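Local coordinates for protein transcriptional regulator (LacI family) (Clostridium acetobutylicum ATCC 824, PDB 3G85) that probably acts as a DNA-binding transcription regulator of the LacI family, built on a periplasmic-binding-protein-like core, at residues P93-N98 with S105-D110. Sequence-based numbering, arbitrary orientation.
Sequences PIILFN and SSVNVD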
ATOM      1  N   PRO A  93     -20.319   4.243 -11.965  1.00 30.74           N
ATOM      2  CA  PRO A  93     -19.423   3.134 -11.638  1.00 29.96           C
ATOM      3  C   PRO A  93     -18.397   3.583 -10.595  1.00 29.32           C
ATOM      4  O   PRO A  93     -17.834   4.690 -10.724  1.00 28.12           O
ATOM      5  CB  PRO A  93     -18.692   2.871 -12.945  1.00 30.05           C
ATOM      6  CG  PRO A  93     -19.530   3.537 -14.006  1.00 31.43           C
ATOM      7  CD  PRO A  93     -20.154   4.700 -13.350  1.00 30.78           C
ATOM      8  N   ILE A  94     -18.161   2.725  -9.603  1.00 28.17           N
ATOM      9  CA  ILE A  94     -17.187   2.976  -8.539  1.00 27.47           C
ATOM     10  C   ILE A  94     -16.202   1.822  -8.456  1.00 26.62           C
ATOM     11  O   ILE A  94     -16.596   0.665  -8.342  1.00 25.98           O
ATOM     12  CB  ILE A  94     -17.851   3.137  -7.143  1.00 28.29           C
ATOM     13  CG1 ILE A  94     -18.839   4.328  -7.137  1.00 27.77           C
ATOM     14  CG2 ILE A  94     -16.768   3.255  -6.046  1.00 25.21           C
ATOM     15  CD1 ILE A  94     -19.418   4.712  -5.786  1.00 29.50           C
ATOM     16  N   ILE A  95     -14.917   2.148  -8.514  1.00 23.96           N
ATOM     17  CA  ILE A  95     -13.856   1.155  -8.348  1.00 23.68           C
ATOM     18  C   ILE A  95     -13.234   1.317  -6.951  1.00 22.98           C
ATOM     19  O   ILE A  95     -12.795   2.411  -6.588  1.00 23.01           O
ATOM     20  CB  ILE A  95     -12.781   1.355  -9.397  1.00 23.32           C
ATOM     21  CG1 ILE A  95     -13.435   1.382 -10.778  1.00 26.35           C
ATOM     22  CG2 ILE A  95     -11.748   0.216  -9.364  1.00 23.01           C
ATOM     23  CD1 ILE A  95     -12.479   1.556 -11.820  1.00 31.60           C
ATOM     24  N   LEU A  96     -13.189   0.240  -6.186  1.00 22.05           N
ATOM     25  CA  LEU A  96     -12.505   0.248  -4.914  1.00 22.16           C
ATOM     26  C   LEU A  96     -11.054  -0.143  -5.144  1.00 21.85           C
ATOM     27  O   LEU A  96     -10.777  -1.107  -5.851  1.00 21.12           O
ATOM     28  CB  LEU A  96     -13.148  -0.743  -3.945  1.00 22.79           C
ATOM     29  CG  LEU A  96     -14.638  -0.480  -3.695  1.00 20.49           C
ATOM     30  CD1 LEU A  96     -15.155  -1.510  -2.624  1.00 22.06           C
ATOM     31  CD2 LEU A  96     -14.822   0.949  -3.234  1.00 23.81           C
ATOM     32  N   PHE A  97     -10.135   0.590  -4.530  1.00 22.25           N
ATOM     33  CA  PHE A  97      -8.727   0.284  -4.645  1.00 21.95           C
ATOM     34  C   PHE A  97      -8.292  -0.551  -3.447  1.00 23.16           C
ATOM     35  O   PHE A  97      -8.422  -0.114  -2.276  1.00 23.12           O
ATOM     36  CB  PHE A  97      -7.941   1.602  -4.734  1.00 22.52           C
ATOM     37  CG  PHE A  97      -6.539   1.443  -5.226  1.00 23.86           C
ATOM     38  CD1 PHE A  97      -6.245   1.651  -6.562  1.00 26.04           C
ATOM     39  CD2 PHE A  97      -5.503   1.135  -4.342  1.00 23.77           C
ATOM     40  CE1 PHE A  97      -4.932   1.534  -7.039  1.00 24.32           C
ATOM     41  CE2 PHE A  97      -4.177   1.004  -4.815  1.00 24.04           C
ATOM     42  CZ  PHE A  97      -3.914   1.201  -6.177  1.00 23.62           C
ATOM     43  N   ASN A  98      -7.792  -1.753  -3.729  1.00 23.67           N
ATOM     44  CA  ASN A  98      -7.351  -2.726  -2.737  1.00 25.46           C
ATOM     45  C   ASN A  98      -8.395  -3.093  -1.675  1.00 27.06           C
ATOM     46  O   ASN A  98      -8.102  -3.080  -0.471  1.00 28.32           O
ATOM     47  CB  ASN A  98      -6.045  -2.247  -2.055  1.00 25.37           C
ATOM     48  CG  ASN A  98      -5.130  -3.397  -1.670  1.00 26.59           C
ATOM     49  OD1 ASN A  98      -5.266  -4.525  -2.158  1.00 25.21           O
ATOM     50  ND2 ASN A  98      -4.183  -3.111  -0.787  1.00 23.76           N
ATOM     51  N   SER A 105     -16.673  -3.424  -8.392  1.00 23.27           N
ATOM     52  CA  SER A 105     -15.418  -3.787  -9.053  1.00 21.90           C
ATOM     53  C   SER A 105     -14.223  -3.198  -8.273  1.00 21.99           C
ATOM     54  O   SER A 105     -14.342  -2.181  -7.514  1.00 20.44           O
ATOM     55  CB  SER A 105     -15.433  -3.329 -10.521  1.00 22.34           C
ATOM     56  OG  SER A 105     -16.517  -3.950 -11.258  1.00 21.97           O
ATOM     57  N   SER A 106     -13.078  -3.838  -8.416  1.00 20.88           N
ATOM     58  CA  SER A 106     -11.928  -3.474  -7.615  1.00 21.23           C
ATOM     59  C   SER A 106     -10.633  -3.787  -8.340  1.00 20.93           C
ATOM     60  O   SER A 106     -10.581  -4.678  -9.209  1.00 19.89           O
ATOM     61  CB  SER A 106     -11.959  -4.176  -6.241  1.00 22.06           C
ATOM     62  OG  SER A 106     -11.903  -5.600  -6.377  1.00 20.52           O
ATOM     63  N   VAL A 107      -9.585  -3.030  -7.989  1.00 20.25           N
ATOM     64  CA  VAL A 107      -8.224  -3.323  -8.419  1.00 20.44           C
ATOM     65  C   VAL A 107      -7.398  -3.472  -7.122  1.00 20.45           C
ATOM     66  O   VAL A 107      -7.302  -2.516  -6.326  1.00 20.21           O
ATOM     67  CB  VAL A 107      -7.672  -2.187  -9.362  1.00 20.88           C
ATOM     68  CG1 VAL A 107      -6.242  -2.396  -9.744  1.00 20.22           C
ATOM     69  CG2 VAL A 107      -8.495  -2.089 -10.667  1.00 20.69           C
ATOM     70  N   ASN A 108      -6.855  -4.658  -6.899  1.00 19.16           N
ATOM     71  CA  ASN A 108      -6.262  -5.028  -5.608  1.00 20.51           C
ATOM     72  C   ASN A 108      -4.900  -5.636  -5.804  1.00 19.77           C
ATOM     73  O   ASN A 108      -4.498  -5.917  -6.931  1.00 20.78           O
ATOM     74  CB  ASN A 108      -7.123  -6.053  -4.854  1.00 20.61           C
ATOM     75  CG  ASN A 108      -8.610  -5.675  -4.780  1.00 25.63           C
ATOM     76  OD1 ASN A 108      -9.473  -6.550  -4.894  1.00 34.99           O
ATOM     77  ND2 ASN A 108      -8.916  -4.420  -4.617  1.00 23.37           N
ATOM     78  N   VAL A 109      -4.160  -5.805  -4.713  1.00 20.33           N
ATOM     79  CA  VAL A 109      -2.888  -6.503  -4.804  1.00 20.35           C
ATOM     80  C   VAL A 109      -2.993  -7.689  -3.851  1.00 21.39           C
ATOM     81  O   VAL A 109      -3.786  -7.673  -2.909  1.00 21.86           O
ATOM     82  CB  VAL A 109      -1.681  -5.544  -4.542  1.00 20.97           C
ATOM     83  CG1 VAL A 109      -1.694  -5.087  -3.063  1.00 20.09           C
ATOM     84  CG2 VAL A 109      -0.323  -6.191  -4.948  1.00 20.87           C
ATOM     85  N   ASP A 110      -2.245  -8.760  -4.092  1.00 21.34           N
ATOM     86  CA  ASP A 110      -2.328  -9.896  -3.141  1.00 22.24           C
ATOM     87  C   ASP A 110      -1.481  -9.638  -1.908  1.00 22.10           C
ATOM     88  O   ASP A 110      -0.289  -9.937  -1.875  1.00 21.35           O
ATOM     89  CB  ASP A 110      -1.966 -11.235  -3.773  1.00 23.87           C
ATOM     90  CG  ASP A 110      -2.453 -12.434  -2.898  1.00 27.31           C
ATOM     91  OD1 ASP A 110      -2.484 -12.331  -1.646  1.00 27.14           O
ATOM     92  OD2 ASP A 110      -2.815 -13.484  -3.464  1.00 31.66           O
TER
HETATM   93  O   HOH W   1     -18.201  -1.038  -9.241  1.00 25.85           O
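N98, just past the end of strand 94-97, carries on the pairing with strand 105-109 through its side chain. Its backbone N donates a nearly straight bond to V107 O (2.8 Å), and its amide oxygen OD1 then receives V109 N at 3.1 Å, taking the place of a main-chain carbonyl. V109 N lies 48° out of the plane of that amide rather than on a lone pair. The same OD1 also accepts a bond from N111 ND2 at the start of helix 111-124, tying the strand end to the helix. V109 CG1, set between its own backbone N and carbonyl carbon (chi1 68°), passes 3.7 Å from N98 OD1. Upstream, L96 bonds through both its N and O, to S105 O and V107 N, as in a parallel pair, L96 set against S106. Both strands belong to the parallel sheet of one lobe of the two-lobed LacI-type effector domain, with strand 71-74 beyond the first and 269-272 beyond the second. V107 shares a face of this sheet with I95 and F97, which pack on helix 245-260, while V107 itself touches F272 of strand 269-272; its CG2 rests 4.2 Å from I95 CG2, and its carbonyl O sits over the rim of the F97 ring. At the other end S105 N donates to a water (3.0 Å from N to the water O), while S105 OG bonds to N266 and T268.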